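Local coordinates for secretory pathway GDP dissociation inhibitor (Saccharomyces cerevisiae, PDB 2BCG), which regulates the GDP/GTP cycle of Rab GTPases such as SEC4 by inhibiting GDP dissociation, and extracts GDP-bound YPT7 from vacuolar membranes, at residues S367-T372 and Y417-H422. Numbering follows the deposited sequence. Where two conformers were deposited one is given.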
ATOM      1  N   SER A 367       1.671 -18.883   5.467  1.00 12.77           N
ATOM      2  CA  SER A 367       0.254 -18.854   5.848  1.00 13.58           C
ATOM      3  C   SER A 367      -0.524 -20.003   5.257  1.00 13.29           C
ATOM      4  O   SER A 367      -0.206 -20.504   4.181  1.00 12.37           O
ATOM      5  CB  SER A 367      -0.374 -17.527   5.482  1.00 14.85           C
ATOM      6  OG  SER A 367      -0.491 -17.411   4.109  1.00 16.30           O
ATOM      7  N   THR A 368      -1.574 -20.391   5.976  1.00 13.08           N
ATOM      8  CA  THR A 368      -2.505 -21.371   5.450  1.00 13.14           C
ATOM      9  C   THR A 368      -3.756 -21.317   6.308  1.00 13.25           C
ATOM     10  O   THR A 368      -3.747 -20.748   7.412  1.00 13.18           O
ATOM     11  CB  THR A 368      -1.882 -22.790   5.479  1.00 13.85           C
ATOM     12  OG1 THR A 368      -2.663 -23.686   4.667  1.00 14.76           O
ATOM     13  CG2 THR A 368      -1.780 -23.309   6.928  1.00 13.39           C
ATOM     14  N   ILE A 369      -4.833 -21.862   5.762  1.00 13.87           N
ATOM     15  CA  ILE A 369      -6.046 -22.084   6.521  1.00 14.66           C
ATOM     16  C   ILE A 369      -5.799 -23.300   7.440  1.00 14.77           C
ATOM     17  O   ILE A 369      -5.350 -24.363   6.998  1.00 14.76           O
ATOM     18  CB  ILE A 369      -7.191 -22.402   5.537  0.50 14.66           C
ATOM     19  CG1 ILE A 369      -7.551 -21.174   4.684  0.50 14.95           C
ATOM     20  CG2 ILE A 369      -8.410 -22.992   6.265  0.50 13.97           C
ATOM     21  CD1 ILE A 369      -7.914 -19.944   5.459  0.50 16.35           C
ATOM     22  N   ILE A 370      -6.034 -23.100   8.726  1.00 15.19           N
ATOM     23  CA  ILE A 370      -5.823 -24.127   9.731  1.00 16.73           C
ATOM     24  C   ILE A 370      -6.788 -25.283   9.483  1.00 16.56           C
ATOM     25  O   ILE A 370      -7.991 -25.063   9.288  1.00 17.70           O
ATOM     26  CB  ILE A 370      -5.995 -23.515  11.144  1.00 16.38           C
ATOM     27  CG1 ILE A 370      -4.844 -22.571  11.469  1.00 16.81           C
ATOM     28  CG2 ILE A 370      -6.073 -24.604  12.253  1.00 18.06           C
ATOM     29  CD1 ILE A 370      -5.149 -21.653  12.641  1.00 17.47           C
ATOM     30  N   GLU A 371      -6.256 -26.506   9.486  1.00 16.34           N
ATOM     31  CA  GLU A 371      -7.113 -27.713   9.367  1.00 18.18           C
ATOM     32  C   GLU A 371      -6.856 -28.752  10.456  1.00 18.79           C
ATOM     33  O   GLU A 371      -7.474 -29.829  10.442  1.00 20.61           O
ATOM     34  CB  GLU A 371      -7.034 -28.341   7.974  1.00 18.02           C
ATOM     35  CG  GLU A 371      -5.639 -28.855   7.594  1.00 18.88           C
ATOM     36  CD  GLU A 371      -5.606 -29.417   6.191  1.00 20.36           C
ATOM     37  OE1 GLU A 371      -5.396 -30.660   6.049  1.00 23.52           O
ATOM     38  OE2 GLU A 371      -5.802 -28.626   5.240  1.00 21.46           O
ATOM     39  N   THR A 372      -5.955 -28.463  11.389  1.00 19.28           N
ATOM     40  CA  THR A 372      -5.703 -29.410  12.484  1.00 20.13           C
ATOM     41  C   THR A 372      -5.824 -28.729  13.849  1.00 20.75           C
ATOM     42  O   THR A 372      -6.104 -27.523  13.953  1.00 21.42           O
ATOM     43  CB  THR A 372      -4.304 -30.080  12.422  1.00 20.29           C
ATOM     44  OG1 THR A 372      -3.309 -29.185  12.923  1.00 19.64           O
ATOM     45  CG2 THR A 372      -3.968 -30.544  11.005  1.00 21.70           C
ATOM     46  N   TYR A 417      -9.222  -9.749   5.250  1.00 11.86           N
ATOM     47  CA  TYR A 417      -8.267 -10.151   4.185  1.00 12.04           C
ATOM     48  C   TYR A 417      -7.998 -11.645   4.271  1.00 12.67           C
ATOM     49  O   TYR A 417      -7.727 -12.167   5.354  1.00 13.13           O
ATOM     50  CB  TYR A 417      -6.972  -9.338   4.311  1.00 12.05           C
ATOM     51  CG  TYR A 417      -7.283  -7.860   4.188  1.00 10.91           C
ATOM     52  CD1 TYR A 417      -7.647  -7.323   2.945  1.00 12.46           C
ATOM     53  CD2 TYR A 417      -7.292  -7.019   5.302  1.00 11.65           C
ATOM     54  CE1 TYR A 417      -8.026  -6.005   2.799  1.00 13.07           C
ATOM     55  CE2 TYR A 417      -7.637  -5.655   5.171  1.00 12.02           C
ATOM     56  CZ  TYR A 417      -8.000  -5.158   3.907  1.00 11.71           C
ATOM     57  OH  TYR A 417      -8.389  -3.840   3.750  1.00 13.39           O
ATOM     58  N   ASP A 418      -8.129 -12.302   3.122  1.00 12.30           N
ATOM     59  CA  ASP A 418      -8.226 -13.758   3.102  1.00 12.93           C
ATOM     60  C   ASP A 418      -6.853 -14.424   2.928  1.00 12.59           C
ATOM     61  O   ASP A 418      -5.815 -13.751   2.976  1.00 12.00           O
ATOM     62  CB  ASP A 418      -9.259 -14.206   2.042  1.00 14.40           C
ATOM     63  CG  ASP A 418      -8.831 -13.923   0.604  1.00 14.21           C
ATOM     64  OD1 ASP A 418      -9.718 -13.896  -0.306  1.00 17.68           O
ATOM     65  OD2 ASP A 418      -7.623 -13.771   0.345  1.00 13.63           O
ATOM     66  N   ALA A 419      -6.849 -15.749   2.772  1.00 14.06           N
ATOM     67  CA  ALA A 419      -5.604 -16.522   2.705  1.00 14.08           C
ATOM     68  C   ALA A 419      -4.963 -16.534   1.326  1.00 14.56           C
ATOM     69  O   ALA A 419      -3.872 -17.089   1.157  1.00 14.39           O
ATOM     70  CB  ALA A 419      -5.887 -17.946   3.132  1.00 16.31           C
ATOM     71  N   SER A 420      -5.614 -15.937   0.333  1.00 13.32           N
ATOM     72  CA  SER A 420      -5.076 -15.951  -1.035  1.00 12.82           C
ATOM     73  C   SER A 420      -3.777 -15.165  -1.041  1.00 11.96           C
ATOM     74  O   SER A 420      -3.559 -14.271  -0.197  1.00 12.58           O
ATOM     75  CB  SER A 420      -6.066 -15.427  -2.071  1.00 13.28           C
ATOM     76  OG  SER A 420      -6.240 -14.042  -1.936  1.00 14.79           O
ATOM     77  N   SER A 421      -2.934 -15.478  -2.023  1.00 12.26           N
ATOM     78  CA  SER A 421      -1.556 -14.964  -1.999  1.00 12.42           C
ATOM     79  C   SER A 421      -1.401 -13.605  -2.675  1.00 11.76           C
ATOM     80  O   SER A 421      -0.321 -13.016  -2.659  1.00 11.68           O
ATOM     81  CB  SER A 421      -0.647 -15.997  -2.677  1.00 13.46           C
ATOM     82  OG  SER A 421      -0.902 -16.085  -4.066  1.00 14.15           O
ATOM     83  N   HIS A 422      -2.487 -13.102  -3.263  1.00 12.39           N
ATOM     84  CA  HIS A 422      -2.441 -11.811  -3.938  1.00 12.52           C
ATOM     85  C   HIS A 422      -3.752 -11.052  -3.746  1.00 12.97           C
ATOM     86  O   HIS A 422      -4.671 -11.560  -3.108  1.00 11.89           O
ATOM     87  CB  HIS A 422      -2.104 -12.004  -5.421  1.00 12.96           C
ATOM     88  CG  HIS A 422      -3.062 -12.885  -6.145  1.00 13.67           C
ATOM     89  ND1 HIS A 422      -4.242 -12.416  -6.678  1.00 17.38           N
ATOM     90  CD2 HIS A 422      -3.025 -14.215  -6.418  1.00 17.21           C
ATOM     91  CE1 HIS A 422      -4.887 -13.414  -7.256  1.00 18.83           C
ATOM     92  NE2 HIS A 422      -4.169 -14.515  -7.119  1.00 17.24           N
TER
HETATM   93  O   HOH W   1      -2.755 -18.831   2.901  1.00 20.60           O
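Ile369 and Ala419 make the one close apolar touch between these two segments. Ile369 was deposited in two conformers; in the one given here its delta methyl, CD1, lies 3.7 Å from CB of Ala419, and CG1 follows at 3.9 Å from Ala419 CB, so in this conformer the ethyl branch alone does the touching. Its rotation explains this: CG1 is turned anti to the carbonyl carbon (chi1 -68°), which brings the ethyl arm up to Ala419 although the CA-CB bond does not aim there, whereas CG2 is anti to the backbone N. The tight part is therefore small, in keeping with only 102 Å² buried over both segments.

Two residues earlier in the strand the approach is looser and polar. Ser367 OG stands 4.5 Å from Ala419 O, too far for a direct bond, and a water bridges them, 2.9 Å from Ser367 OG and donating to Ala419 O at 2.7 Å. In the fold, the contact sets the C-terminal part of strand 362-369, an inner strand of the mixed sheet, against the loop joining strand 411-413, at the edge of the parallel sheet, to helix 424-438; Arg312 of strand 303-317 spans the same junction, touching Ser367 and bonding to Tyr417 O.

An Asx turn brackets Ala419 and probably helps to steady the loop there. Asp418 OD2 accepts Ser420 N at 3.0 Å, from 52° above the carboxylate plane, and receives Ser420 OG on its syn lone pair at 2.7 Å. Lys89 adds a salt bridge to OD2 and also bonds to Ser420 O, while Asp418 OD1 is held by Ser425 OG at the start of helix 424-438.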